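Metalloprotease stcE (Escherichia coli, PDB 4DNY) is a secreted zinc metalloprotease (mucinase) that probably cleaves O-linked glycoproteins, aiding adhesion and immune evasion in enterohemorrhagic E. coli infection. Local coordinates at residues T101-V104 and G105-L108. Numbering follows the deposited sequence.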
loop_
_atom_site.group_PDB
_atom_site.type_symbol
_atom_site.label_atom_id
_atom_site.label_comp_id
_atom_site.label_asym_id
_atom_site.label_seq_id
_atom_site.Cartn_x
_atom_site.Cartn_y
_atom_site.Cartn_z
ATOM N N THR A 101 -10.497 -0.027 -6.060
ATOM C CA THR A 101 -9.939 -0.824 -7.162
ATOM C C THR A 101 -8.623 -0.210 -7.714
ATOM O O THR A 101 -8.569 0.983 -8.010
ATOM C CB THR A 101 -10.962 -0.953 -8.291
ATOM O OG1 THR A 101 -12.107 -1.607 -7.763
ATOM C CG2 THR A 101 -10.379 -1.764 -9.495
ATOM N N LEU A 102 -7.610 -1.056 -7.827
ATOM C CA LEU A 102 -6.353 -0.689 -8.435
ATOM C C LEU A 102 -6.338 -1.316 -9.818
ATOM O O LEU A 102 -6.236 -2.535 -9.946
ATOM C CB LEU A 102 -5.185 -1.224 -7.585
ATOM C CG LEU A 102 -3.786 -1.027 -8.165
ATOM C CD1 LEU A 102 -3.438 0.439 -8.359
ATOM C CD2 LEU A 102 -2.807 -1.754 -7.262
ATOM N N SER A 103 -6.505 -0.502 -10.843
ATOM C CA SER A 103 -6.598 -1.017 -12.200
ATOM C C SER A 103 -5.328 -0.658 -12.972
ATOM O O SER A 103 -4.532 0.184 -12.549
ATOM C CB SER A 103 -7.840 -0.485 -12.899
ATOM O OG SER A 103 -7.855 0.934 -12.963
ATOM N N VAL A 104 -5.160 -1.287 -14.108
ATOM C CA VAL A 104 -3.951 -1.088 -14.920
ATOM C C VAL A 104 -3.722 0.399 -15.252
ATOM O O VAL A 104 -4.654 1.122 -15.593
ATOM C CB VAL A 104 -3.978 -1.936 -16.218
ATOM C CG1 VAL A 104 -5.035 -1.461 -17.201
ATOM C CG2 VAL A 104 -2.583 -1.935 -16.842
ATOM N N GLY A 105 -2.501 0.871 -15.076
ATOM C CA GLY A 105 -2.180 2.231 -15.408
ATOM C C GLY A 105 -2.504 3.237 -14.330
ATOM O O GLY A 105 -2.535 4.404 -14.627
ATOM N N ASN A 106 -2.760 2.783 -13.111
ATOM C CA ASN A 106 -3.130 3.665 -12.037
ATOM C C ASN A 106 -2.115 3.671 -10.871
ATOM O O ASN A 106 -1.423 2.689 -10.640
ATOM C CB ASN A 106 -4.519 3.368 -11.582
ATOM C CG ASN A 106 -5.551 3.932 -12.589
ATOM O OD1 ASN A 106 -5.474 5.124 -13.014
ATOM N ND2 ASN A 106 -6.473 3.151 -12.935
ATOM N N THR A 107 -2.052 4.812 -10.211
ATOM C CA THR A 107 -1.244 4.992 -9.009
ATOM C C THR A 107 -2.217 5.341 -7.888
ATOM O O THR A 107 -3.214 6.145 -8.094
ATOM C CB THR A 107 -0.258 6.135 -9.189
ATOM O OG1 THR A 107 0.736 5.802 -10.126
ATOM C CG2 THR A 107 0.433 6.526 -7.867
ATOM N N LEU A 108 -2.003 4.781 -6.707
ATOM C CA LEU A 108 -2.776 5.085 -5.512
ATOM C C LEU A 108 -1.813 5.462 -4.389
ATOM O O LEU A 108 -0.698 4.987 -4.331
ATOM C CB LEU A 108 -3.610 3.892 -5.054
ATOM C CG LEU A 108 -4.633 3.348 -6.005
ATOM C CD1 LEU A 108 -5.198 2.055 -5.428
ATOM C CD2 LEU A 108 -5.706 4.383 -6.275
#
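Asn106 N donates a weak, bent bond of 3.2 Å to Ser103 O, with an N-H...O angle of 128°, closing a type II beta turn with Val104 and Gly105 at its corners. Gly105 takes the third position of the turn with a positive phi of 84°, where glycine is common. Alongside, Asn106 ND2 lies 2.6 Å from Ser103 OG; chi1 of 59° sets the hydroxyl between the serine's own backbone N and carbonyl carbon, where it meets the amide nitrogen of the last turn residue. This weak bond is seen in the conformer described and is doubtful, because Ser103 has two. Further from the turn, between the two strand ends, Leu102 and Leu108 meet obliquely, their CD1 methyls 3.8 Å apart; the CD1 of Leu102 also lies 3.8 Å from Asn106 O. Leu102 packs on Phe83 and Ser85 of strand 80-86, while backbone bonds tie Leu102 to Ser91 and Leu108 to Phe83. The turn thus carries the chain from strand 98-102 of one sheet into strand 107-113 of the other within the beta-sandwich domain; its own polar bonds being weak, its shape probably rests also on the leucine contact and on backbone bonds of Gly105 and Asn106 to Ser85.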